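Uncharacterized protein (Bacillus thuringiensis serovar kurstaki, PDB 4XE8) binds ADP and, as a ParM-type bacterial actin, probably forms nucleotide-dependent cytoskeletal filaments that segregate plasmid DNA. Local coordinates at residues K21-F26 with S35-T40; E71-R76 with W91-Y96; T132-A137 with I189-N194; G372-G377 with Q397-F402. The protein carries 2 engineered substitutions. All blocks are in the same frame, centred on the assembly; numbering follows the deposited sequence.

Contact 1: K21-F26 with S35-T40. With ADP (adenosine-5'-diphosphate), chain C.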
# COMPACT_ATOMS: atom_id res chain seq x y z
N LYS A 21 2.96 -2.99 4.67
CA LYS A 21 2.61 -3.79 3.50
C LYS A 21 3.55 -3.52 2.32
O LYS A 21 4.17 -2.47 2.23
CB LYS A 21 1.17 -3.50 3.05
CG LYS A 21 0.16 -3.36 4.18
CD LYS A 21 -1.25 -3.19 3.63
CE LYS A 21 -1.58 -1.74 3.34
NZ LYS A 21 -1.63 -0.93 4.59
N ALA A 22 3.64 -4.50 1.43
CA ALA A 22 4.24 -4.29 0.12
C ALA A 22 3.12 -4.18 -0.90
O ALA A 22 2.37 -5.14 -1.10
CB ALA A 22 5.19 -5.43 -0.23
N LYS A 23 2.99 -3.01 -1.52
CA LYS A 23 1.87 -2.76 -2.41
C LYS A 23 2.29 -2.75 -3.88
O LYS A 23 3.36 -2.25 -4.23
CB LYS A 23 1.19 -1.44 -2.04
CG LYS A 23 0.54 -1.46 -0.67
CD LYS A 23 -0.42 -0.30 -0.46
CE LYS A 23 0.30 0.94 0.02
NZ LYS A 23 -0.66 2.01 0.42
N ILE A 24 1.42 -3.29 -4.73
CA ILE A 24 1.69 -3.33 -6.16
C ILE A 24 0.45 -2.95 -6.97
O ILE A 24 -0.67 -3.37 -6.65
CB ILE A 24 2.17 -4.74 -6.60
CG1 ILE A 24 2.39 -4.80 -8.11
CG2 ILE A 24 1.18 -5.81 -6.16
CD1 ILE A 24 2.69 -6.19 -8.64
N SER A 25 0.65 -2.13 -7.99
CA SER A 25 -0.39 -1.84 -8.97
C SER A 25 0.12 -2.25 -10.34
O SER A 25 1.16 -1.75 -10.78
CB SER A 25 -0.78 -0.36 -8.95
OG SER A 25 -1.42 -0.01 -7.74
N PHE A 26 -0.59 -3.15 -11.01
CA PHE A 26 -0.11 -3.67 -12.29
C PHE A 26 -1.21 -3.71 -13.35
O PHE A 26 -2.40 -3.63 -13.03
CB PHE A 26 0.48 -5.07 -12.11
CG PHE A 26 -0.55 -6.13 -11.79
CD1 PHE A 26 -0.98 -6.33 -10.49
CD2 PHE A 26 -1.08 -6.93 -12.80
CE1 PHE A 26 -1.92 -7.30 -10.20
CE2 PHE A 26 -2.02 -7.89 -12.51
CZ PHE A 26 -2.44 -8.08 -11.21
N SER A 35 -4.69 -3.86 -8.17
CA SER A 35 -3.88 -3.58 -6.99
C SER A 35 -4.13 -4.55 -5.85
O SER A 35 -5.27 -4.97 -5.62
CB SER A 35 -4.12 -2.15 -6.51
OG SER A 35 -3.64 -1.19 -7.44
N PHE A 36 -3.07 -4.90 -5.13
CA PHE A 36 -3.19 -5.64 -3.88
C PHE A 36 -1.95 -5.40 -3.01
O PHE A 36 -0.99 -4.77 -3.45
CB PHE A 36 -3.39 -7.14 -4.13
CG PHE A 36 -2.26 -7.81 -4.86
CD1 PHE A 36 -1.17 -8.32 -4.17
CD2 PHE A 36 -2.30 -7.96 -6.24
CE1 PHE A 36 -0.13 -8.94 -4.83
CE2 PHE A 36 -1.26 -8.58 -6.91
CZ PHE A 36 -0.18 -9.07 -6.20
N ALA A 37 -1.98 -5.91 -1.79
CA ALA A 37 -0.87 -5.72 -0.86
C ALA A 37 -0.51 -7.01 -0.13
O ALA A 37 -1.37 -7.83 0.17
CB ALA A 37 -1.20 -4.63 0.14
N ILE A 38 0.78 -7.17 0.14
CA ILE A 38 1.27 -8.29 0.93
C ILE A 38 1.99 -7.78 2.17
O ILE A 38 2.99 -7.07 2.05
CB ILE A 38 2.23 -9.19 0.12
CG1 ILE A 38 1.49 -9.82 -1.07
CG2 ILE A 38 2.82 -10.28 1.01
CD1 ILE A 38 2.33 -10.80 -1.86
N PRO A 39 1.47 -8.13 3.36
CA PRO A 39 2.05 -7.71 4.64
C PRO A 39 3.54 -8.03 4.72
O PRO A 39 3.96 -9.11 4.30
CB PRO A 39 1.26 -8.53 5.66
CG PRO A 39 -0.05 -8.76 5.00
CD PRO A 39 0.25 -8.93 3.54
N THR A 40 4.33 -7.10 5.25
CA THR A 40 5.77 -7.30 5.35
C THR A 40 6.09 -8.27 6.48
O THR A 40 6.65 -7.88 7.51
CB THR A 40 6.51 -5.96 5.58
OG1 THR A 40 5.99 -4.98 4.68
CG2 THR A 40 8.00 -6.12 5.33
PB ADP C . 0.56 1.96 4.05
O1B ADP C . 0.68 0.46 3.95
O2B ADP C . 1.43 2.59 5.12
O3B ADP C . 0.61 2.69 2.73
PA ADP C . -2.17 2.59 3.61
O1A ADP C . -2.39 1.55 2.54
O2A ADP C . -1.98 4.03 3.19
O3A ADP C . -0.94 2.19 4.58
O5' ADP C . -3.40 2.51 4.63
C5' ADP C . -3.63 3.55 5.59
C4' ADP C . -4.81 3.13 6.46
O4' ADP C . -6.04 3.35 5.76
C3' ADP C . -4.76 1.66 6.81
O3' ADP C . -4.95 1.52 8.22
C2' ADP C . -5.93 1.03 6.09
O2' ADP C . -6.53 0.00 6.87
C1' ADP C . -6.87 2.20 5.88
N9 ADP C . -7.72 2.04 4.67
C8 ADP C . -7.32 1.67 3.43
N7 ADP C . -8.38 1.63 2.58
C5 ADP C . -9.48 1.97 3.28
C6 ADP C . -10.92 2.12 3.00
N6 ADP C . -11.43 1.90 1.76
N1 ADP C . -11.72 2.50 4.02
C2 ADP C . -11.24 2.73 5.26
N3 ADP C . -9.95 2.60 5.58
C4 ADP C . -9.04 2.23 4.65

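Contact 2: E71-R76 with W91-Y96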
# COMPACT_ATOMS: atom_id res chain seq x y z
N GLU A 71 -3.88 -15.20 0.37
CA GLU A 71 -4.21 -15.56 1.74
C GLU A 71 -3.31 -16.68 2.25
O GLU A 71 -3.00 -16.75 3.44
CB GLU A 71 -5.68 -15.96 1.85
CG GLU A 71 -6.57 -14.82 2.32
CD GLU A 71 -8.01 -14.94 1.84
OE1 GLU A 71 -8.39 -16.04 1.38
OE2 GLU A 71 -8.75 -13.94 1.92
N LEU A 72 -2.90 -17.57 1.35
CA LEU A 72 -1.99 -18.65 1.70
C LEU A 72 -0.78 -18.62 0.77
O LEU A 72 -0.84 -19.15 -0.35
CB LEU A 72 -2.69 -20.01 1.64
CG LEU A 72 -2.23 -21.10 2.60
CD1 LEU A 72 -3.16 -22.31 2.53
CD2 LEU A 72 -0.79 -21.53 2.34
N LEU A 73 0.30 -18.01 1.22
CA LEU A 73 1.51 -17.91 0.42
C LEU A 73 2.65 -18.75 1.00
O LEU A 73 3.31 -18.33 1.95
CB LEU A 73 1.95 -16.46 0.27
CG LEU A 73 1.00 -15.58 -0.56
CD1 LEU A 73 1.43 -14.13 -0.52
CD2 LEU A 73 0.94 -16.09 -1.99
N HIS A 74 2.85 -19.92 0.42
CA HIS A 74 3.96 -20.80 0.77
C HIS A 74 4.82 -20.98 -0.47
O HIS A 74 4.49 -21.80 -1.34
CB HIS A 74 3.44 -22.14 1.30
CG HIS A 74 4.52 -23.07 1.78
ND1 HIS A 74 4.26 -24.36 2.18
CD2 HIS A 74 5.85 -22.88 1.94
CE1 HIS A 74 5.39 -24.94 2.56
NE2 HIS A 74 6.37 -24.06 2.42
N VAL A 75 5.90 -20.22 -0.57
CA VAL A 75 6.67 -20.17 -1.80
C VAL A 75 8.15 -20.52 -1.63
O VAL A 75 8.74 -20.28 -0.58
CB VAL A 75 6.59 -18.77 -2.45
CG1 VAL A 75 5.17 -18.47 -2.90
CG2 VAL A 75 7.08 -17.70 -1.49
N ARG A 76 8.73 -21.10 -2.68
CA ARG A 76 10.17 -21.29 -2.75
C ARG A 76 10.76 -20.20 -3.63
O ARG A 76 10.26 -19.94 -4.73
CB ARG A 76 10.53 -22.67 -3.31
CG ARG A 76 12.02 -22.97 -3.27
CD ARG A 76 12.37 -24.17 -4.14
NE ARG A 76 11.42 -25.27 -3.97
CZ ARG A 76 11.39 -26.08 -2.92
NH1 ARG A 76 12.26 -25.93 -1.93
NH2 ARG A 76 10.48 -27.05 -2.86
N TRP A 91 9.40 -20.24 2.10
CA TRP A 91 8.95 -19.24 3.05
C TRP A 91 7.43 -19.17 3.15
O TRP A 91 6.73 -19.39 2.16
CB TRP A 91 9.48 -17.85 2.68
CG TRP A 91 10.96 -17.77 2.49
CD1 TRP A 91 11.65 -17.95 1.32
CD2 TRP A 91 11.94 -17.47 3.49
NE1 TRP A 91 12.99 -17.79 1.54
CE2 TRP A 91 13.20 -17.49 2.86
CE3 TRP A 91 11.86 -17.18 4.86
CZ2 TRP A 91 14.38 -17.24 3.56
CZ3 TRP A 91 13.04 -16.93 5.54
CH2 TRP A 91 14.28 -16.96 4.89
N TYR A 92 6.94 -18.85 4.33
CA TYR A 92 5.56 -18.39 4.48
C TYR A 92 5.58 -16.87 4.32
O TYR A 92 6.40 -16.20 4.94
CB TYR A 92 4.97 -18.80 5.82
CG TYR A 92 4.88 -20.30 6.04
CD1 TYR A 92 4.19 -21.10 5.14
CD2 TYR A 92 5.47 -20.90 7.14
CE1 TYR A 92 4.09 -22.47 5.34
CE2 TYR A 92 5.38 -22.27 7.35
CZ TYR A 92 4.69 -23.05 6.44
OH TYR A 92 4.60 -24.41 6.63
N VAL A 93 4.70 -16.34 3.48
CA VAL A 93 4.74 -14.91 3.16
C VAL A 93 3.41 -14.21 3.40
O VAL A 93 2.35 -14.71 3.02
CB VAL A 93 5.14 -14.69 1.69
CG1 VAL A 93 5.31 -13.20 1.40
CG2 VAL A 93 6.42 -15.44 1.36
N GLY A 94 3.47 -13.05 4.04
CA GLY A 94 2.29 -12.21 4.23
C GLY A 94 1.37 -12.67 5.34
O GLY A 94 1.81 -12.94 6.46
N ALA A 95 0.08 -12.74 5.03
CA ALA A 95 -0.94 -13.07 6.01
C ALA A 95 -0.70 -14.43 6.67
O ALA A 95 -0.85 -14.57 7.88
CB ALA A 95 -2.32 -13.05 5.36
N TYR A 96 -0.33 -15.42 5.87
CA TYR A 96 -0.13 -16.77 6.38
C TYR A 96 1.12 -16.87 7.25
O TYR A 96 1.25 -17.78 8.07
CB TYR A 96 -0.04 -17.77 5.22
CG TYR A 96 -0.08 -19.22 5.66
CD1 TYR A 96 -1.09 -19.68 6.49
CD2 TYR A 96 0.88 -20.12 5.22
CE1 TYR A 96 -1.14 -21.00 6.90
CE2 TYR A 96 0.84 -21.45 5.62
CZ TYR A 96 -0.17 -21.88 6.46
OH TYR A 96 -0.21 -23.20 6.85
O HOH W 1 -0.23 -15.51 2.70

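Contact 3: T132-A137 with I189-N194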
# COMPACT_ATOMS: atom_id res chain seq x y z
N THR A 132 7.35 -11.92 -4.25
CA THR A 132 6.12 -12.70 -4.15
C THR A 132 4.96 -11.99 -4.84
O THR A 132 4.17 -12.61 -5.54
CB THR A 132 5.74 -13.00 -2.69
OG1 THR A 132 6.84 -13.65 -2.03
CG2 THR A 132 4.52 -13.89 -2.62
N SER A 133 4.88 -10.67 -4.64
CA SER A 133 3.82 -9.87 -5.26
C SER A 133 3.97 -9.88 -6.78
O SER A 133 2.97 -9.90 -7.50
CB SER A 133 3.85 -8.44 -4.74
OG SER A 133 4.96 -7.73 -5.25
N MET A 134 5.21 -9.87 -7.25
CA MET A 134 5.48 -9.96 -8.68
C MET A 134 4.99 -11.30 -9.23
O MET A 134 4.39 -11.37 -10.30
CB MET A 134 6.97 -9.79 -8.97
CG MET A 134 7.51 -8.40 -8.67
SD MET A 134 9.29 -8.30 -8.91
CE MET A 134 9.59 -6.58 -8.53
N ALA A 135 5.26 -12.36 -8.48
CA ALA A 135 4.88 -13.71 -8.88
C ALA A 135 3.36 -13.87 -8.90
O ALA A 135 2.80 -14.43 -9.84
CB ALA A 135 5.50 -14.73 -7.96
N VAL A 136 2.70 -13.37 -7.86
CA VAL A 136 1.25 -13.44 -7.77
C VAL A 136 0.60 -12.72 -8.95
O VAL A 136 -0.34 -13.22 -9.55
CB VAL A 136 0.73 -12.85 -6.44
CG1 VAL A 136 -0.78 -12.64 -6.49
CG2 VAL A 136 1.13 -13.74 -5.27
N ALA A 137 1.14 -11.54 -9.27
CA ALA A 137 0.64 -10.77 -10.40
C ALA A 137 0.81 -11.52 -11.71
O ALA A 137 -0.07 -11.51 -12.57
CB ALA A 137 1.35 -9.42 -10.47
N ILE A 189 7.28 -19.31 -11.50
CA ILE A 189 7.40 -18.04 -12.21
C ILE A 189 8.83 -17.51 -12.19
O ILE A 189 9.45 -17.40 -11.14
CB ILE A 189 6.46 -16.98 -11.60
CG1 ILE A 189 5.01 -17.35 -11.91
CG2 ILE A 189 6.77 -15.60 -12.16
CD1 ILE A 189 4.07 -17.13 -10.77
N LYS A 190 9.34 -17.20 -13.37
CA LYS A 190 10.71 -16.71 -13.52
C LYS A 190 10.72 -15.20 -13.76
O LYS A 190 10.35 -14.73 -14.84
CB LYS A 190 11.42 -17.45 -14.66
CG LYS A 190 12.83 -16.96 -14.92
CD LYS A 190 13.43 -17.65 -16.14
CE LYS A 190 14.74 -16.99 -16.56
NZ LYS A 190 15.45 -17.79 -17.60
N ILE A 191 11.13 -14.44 -12.75
CA ILE A 191 11.13 -12.98 -12.80
C ILE A 191 12.48 -12.43 -13.24
O ILE A 191 13.52 -12.80 -12.70
CB ILE A 191 10.77 -12.39 -11.43
CG1 ILE A 191 9.40 -12.91 -10.97
CG2 ILE A 191 10.77 -10.87 -11.48
CD1 ILE A 191 9.13 -12.69 -9.49
N THR A 192 12.47 -11.55 -14.24
CA THR A 192 13.69 -10.92 -14.72
C THR A 192 13.62 -9.40 -14.60
O THR A 192 12.76 -8.76 -15.21
CB THR A 192 13.99 -11.29 -16.18
OG1 THR A 192 14.22 -12.70 -16.28
CG2 THR A 192 15.22 -10.55 -16.68
N ILE A 193 14.53 -8.82 -13.82
CA ILE A 193 14.59 -7.38 -13.65
C ILE A 193 15.88 -6.81 -14.24
O ILE A 193 16.95 -6.94 -13.65
CB ILE A 193 14.48 -6.97 -12.17
CG1 ILE A 193 13.26 -7.63 -11.52
CG2 ILE A 193 14.41 -5.46 -12.03
CD1 ILE A 193 13.07 -7.28 -10.06
N ASN A 194 15.76 -6.18 -15.40
CA ASN A 194 16.91 -5.61 -16.10
C ASN A 194 17.13 -4.14 -15.76
O ASN A 194 18.25 -3.70 -15.53
CB ASN A 194 16.74 -5.75 -17.61
CG ASN A 194 16.61 -7.18 -18.06
OD1 ASN A 194 17.42 -8.03 -17.70
ND2 ASN A 194 15.57 -7.47 -18.84

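Contact 4: G372-G377 with Q397-F402. With ADP (adenosine-5'-diphosphate), chain C.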
# COMPACT_ATOMS: atom_id res chain seq x y z
N GLY A 372 -4.47 5.57 2.41
CA GLY A 372 -5.65 4.98 3.02
C GLY A 372 -6.23 5.83 4.13
O GLY A 372 -7.41 5.70 4.47
N GLY A 373 -5.40 6.70 4.71
CA GLY A 373 -5.84 7.59 5.77
C GLY A 373 -6.94 8.53 5.32
O GLY A 373 -7.78 8.94 6.13
N VAL A 374 -6.94 8.87 4.04
CA VAL A 374 -8.00 9.67 3.44
C VAL A 374 -9.34 8.96 3.59
O VAL A 374 -10.36 9.58 3.89
CB VAL A 374 -7.71 9.97 1.95
CG1 VAL A 374 -8.93 10.60 1.28
CG2 VAL A 374 -6.49 10.86 1.81
N LEU A 375 -9.32 7.65 3.37
CA LEU A 375 -10.53 6.85 3.44
C LEU A 375 -10.95 6.56 4.88
O LEU A 375 -12.12 6.67 5.23
CB LEU A 375 -10.34 5.54 2.68
CG LEU A 375 -10.16 5.71 1.17
CD1 LEU A 375 -9.66 4.42 0.53
CD2 LEU A 375 -11.47 6.15 0.53
N PHE A 376 -9.98 6.17 5.72
CA PHE A 376 -10.25 5.87 7.12
C PHE A 376 -10.84 7.08 7.85
O PHE A 376 -11.76 6.93 8.66
CB PHE A 376 -8.98 5.40 7.83
CG PHE A 376 -9.12 5.30 9.32
CD1 PHE A 376 -9.82 4.25 9.89
CD2 PHE A 376 -8.54 6.25 10.15
CE1 PHE A 376 -9.95 4.15 11.27
CE2 PHE A 376 -8.66 6.15 11.53
CZ PHE A 376 -9.37 5.11 12.09
N GLY A 377 -10.31 8.26 7.56
CA GLY A 377 -10.79 9.48 8.19
C GLY A 377 -11.65 10.31 7.26
O GLY A 377 -11.69 11.54 7.39
N GLN A 397 -11.84 6.47 -4.16
CA GLN A 397 -11.90 5.07 -3.75
C GLN A 397 -10.55 4.38 -3.93
O GLN A 397 -10.27 3.35 -3.31
CB GLN A 397 -12.99 4.33 -4.53
CG GLN A 397 -13.44 3.02 -3.90
CD GLN A 397 -14.58 3.22 -2.91
OE1 GLN A 397 -15.68 3.62 -3.29
NE2 GLN A 397 -14.31 2.95 -1.64
N GLU A 398 -9.70 4.96 -4.78
CA GLU A 398 -8.40 4.39 -5.08
C GLU A 398 -7.27 5.17 -4.41
O GLU A 398 -6.13 5.16 -4.87
CB GLU A 398 -8.18 4.36 -6.59
CG GLU A 398 -9.25 3.59 -7.35
CD GLU A 398 -9.35 4.02 -8.80
OE1 GLU A 398 -8.70 5.03 -9.17
OE2 GLU A 398 -10.07 3.36 -9.57
N SER A 399 -7.59 5.85 -3.31
CA SER A 399 -6.63 6.72 -2.64
C SER A 399 -5.53 5.94 -1.92
O SER A 399 -4.41 6.44 -1.76
CB SER A 399 -7.35 7.63 -1.64
OG SER A 399 -6.43 8.44 -0.94
N ALA A 400 -5.84 4.72 -1.48
CA ALA A 400 -4.88 3.91 -0.74
C ALA A 400 -3.71 3.47 -1.62
O ALA A 400 -2.58 3.36 -1.15
CB ALA A 400 -5.58 2.69 -0.14
N TYR A 401 -3.99 3.24 -2.89
CA TYR A 401 -2.96 2.79 -3.81
C TYR A 401 -2.48 3.90 -4.73
O TYR A 401 -1.97 3.64 -5.82
CB TYR A 401 -3.47 1.61 -4.65
CG TYR A 401 -3.58 0.33 -3.86
CD1 TYR A 401 -2.47 -0.49 -3.70
CD2 TYR A 401 -4.77 -0.04 -3.26
CE1 TYR A 401 -2.55 -1.66 -2.97
CE2 TYR A 401 -4.86 -1.21 -2.53
CZ TYR A 401 -3.75 -2.02 -2.39
OH TYR A 401 -3.83 -3.18 -1.66
N PHE A 402 -2.63 5.15 -4.29
CA PHE A 402 -2.26 6.31 -5.09
C PHE A 402 -0.81 6.25 -5.57
O PHE A 402 -0.53 6.42 -6.76
CB PHE A 402 -2.49 7.60 -4.30
CG PHE A 402 -2.11 8.85 -5.04
CD1 PHE A 402 -3.03 9.49 -5.86
CD2 PHE A 402 -0.84 9.39 -4.92
CE1 PHE A 402 -2.69 10.64 -6.54
CE2 PHE A 402 -0.49 10.54 -5.60
CZ PHE A 402 -1.42 11.17 -6.41
PB ADP C . 0.56 1.96 4.05
O1B ADP C . 0.68 0.46 3.95
O2B ADP C . 1.43 2.59 5.12
O3B ADP C . 0.61 2.69 2.73
PA ADP C . -2.17 2.59 3.61
O1A ADP C . -2.39 1.55 2.54
O2A ADP C . -1.98 4.03 3.19
O3A ADP C . -0.94 2.19 4.58
O5' ADP C . -3.40 2.51 4.63
C5' ADP C . -3.63 3.55 5.59
C4' ADP C . -4.81 3.13 6.46
O4' ADP C . -6.04 3.35 5.76
C3' ADP C . -4.76 1.66 6.81
O3' ADP C . -4.95 1.52 8.22
C2' ADP C . -5.93 1.03 6.09
O2' ADP C . -6.53 0.00 6.87
C1' ADP C . -6.87 2.20 5.88
N9 ADP C . -7.72 2.04 4.67
C8 ADP C . -7.32 1.67 3.43
N7 ADP C . -8.38 1.63 2.58
C5 ADP C . -9.48 1.97 3.28
C6 ADP C . -10.92 2.12 3.00
N6 ADP C . -11.43 1.90 1.76
N1 ADP C . -11.72 2.50 4.02
C2 ADP C . -11.24 2.73 5.26
N3 ADP C . -9.95 2.60 5.58
C4 ADP C . -9.04 2.23 4.65

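Contact 1: K21-F26 with S35-T40
NZ of K23, a lysine whose CG rests on A37 CB at 3.7 Å, is gripped by three oxygens. It donates to ADP O3B at 2.7 Å and to ADP O1A at 2.8 Å, one oxygen on each phosphate, and to the backbone carbonyl of A400. A bend in the chain (chi3 -86°) takes the amine away from the partner strand and up to the nucleotide. K21, on the same face of the sheet, lays its CD along A37 CB and sends NZ to ADP O1B at 2.8 Å and also to the bridging O3A. The two amines would be expected to offset part of the diphosphate charge, with a magnesium ion close by. Further along this face, S25 OG and S35 OG share a hydrogen bond, and S25 OG also has S404 as a partner.

On the opposite face I24 CG2 lies over the F36 ring, 3.6 Å from its centroid and 15° off the normal, a CH-pi contact. F26 CE1 comes to the rim of that ring. Paired backbone bonds at A22-I38 and I24-F36 show antiparallel pairing, and the consecutive strands 21-27 and 33-45 form a beta hairpin. Strand 21-27 follows strand 13-17 and a turn consistent with the phosphate 1 loop of actin-like ATPases. Strand 13-17 flanks it, Y401 packs on S35 and A37, and helix 124-140 meets I24 and F36 through A137 and V136.

Contact 2: E71-R76 with W91-Y96
L73 and V93 bring together the ends of a beta hairpin, strands 74-78 and 88-93, within the large mixed sheet of this actin-like fold. V93 N donates to L73 O at 2.9 Å, and L73 CB packs on V93 CB at 3.9 Å. The pair is buried on the side where both side chains meet T132 of helix 124-140; L73 also reaches I38. V93 also meets V75: its CG2 lies 3.7 Å from V75 CG2, and the two valines meet nearly perpendicular. V75 in turn forms a hydrogen-bonded antiparallel pair with W91, whose N donates to V75 O at 2.8 Å.

Y96 carries the other end of the contact, where the chain has left the strand. With its CG anti to the backbone N (chi1 -169°), the ring and the L72 side chain run alongside each other. L72 CD2 sits over one ring face, 3.9 Å from the centroid and 25° off the normal, the geometry of a CH-pi contact.

H74 and Y92 form a non-hydrogen-bonded pair on the sheet face away from V75. Y92 CE1 stands over the centre of the imidazole, 3.6 Å from H74 CG, with the ring planes inclined at 48°; H74 NE2 is held by the carbonyl of P46. One water links the two segments beyond the paired strands, donating to V93 O at 2.7 Å, accepting from Y96 N at 3.2 Å and, weakly, from L73 N.

Contact 3: T132-A137 with I189-N194
M134 reaches out from its helix across two isoleucines, I191 and I193, and runs roughly perpendicular to both side chains. Its chain is extended beyond CG, which lets CB and SD meet I191 and the terminal CE reach I193, two residues on: M134 CB lies 3.7 Å from I191 CD1, SD lies 3.9 Å from I191 CG2, and CE lies 3.9 Å from I193 CD1. A135, one residue on, offers its short methyl to I189, with A135 CB and I189 CD1 4.0 Å apart. The three isoleucines share one first torsion, CG1 anti to the carbonyl carbon (chi1 -57° in I191), and each turns its CD1 to the helix. No hydrogen bond crosses the interface, so the contact rests on buried apolar side chains, M134 and A135 against every second residue of the strand. The axes agree with a helix laid over a sheet: they come within 8.9 Å and their directions differ by 120°. Strand 188-197 pairs with strand 173-179 on one side and strand 145-151 on the other, V177 and F179 of the former also touching A135, while helix 124-140 meets F36 and I38 of strand 33-45 through S133.

Contact 4: G372-G377 with Q397-F402
L375 runs from the adenine of ADP to the loop at 397-402, and its atoms pass in turn from the base to the loop. CB stands over one face of the base, 3.5 Å from ADP C6. With CG beside the backbone N (chi1 -66°), the chain turns along the base toward the loop, and CG comes within 4.4 Å of S399 CB. The tip, CD1, lies 3.3 Å from ADP N6 and 4.0 Å from Q397 O, with A400 CB at the limit of apolar contact, 4.5 Å away. The leucine therefore bridges adenine and loop.

Two further close approaches bring the loop up to the helix. G372 N approaches A400 CA at 3.6 Å, while the same amide donates to ADP O2A over 3.0 Å with an angle of 166° at the hydrogen, a nearly straight bond. V374 CB meets S399 OG at 3.5 Å; the hydroxyl, placed opposite the residue's own N (chi1 178°), is bonded to the carbonyl of G371. S399 also begins a type I turn that ends at F402, where the next helix starts. I316 of helix 300-316 also packs on L375. Here L375 lies against the base, and a glycine-rich turn running into a helix, with an amide on the alpha-phosphate, is consistent with the adenosine motif of actin-like ATPases.

Overall arrangement
From the N terminus, the contacts close in series, none enclosing or crossing another. Contact 1 closes the short hairpin turn between residues 26 and 35, and contact 2 the next hairpin, with 14 residues between its segments. Contact 3 spans 51 residues, bringing helix 124-140 onto strand 188-197 of the same large sheet. These three form one body: I38 of contact 1 packs on L73 of contact 2, F36 on S133 of contact 3, and L73 on T132. Contact 4, closing 19 residues much later, lies about 26 Å between centres from contacts 2 and 3. It touches contact 1 through A400 and Y401, and both contribute to the ADP pocket, contact 1 at the phosphates and contact 4 at the alpha-phosphate and base.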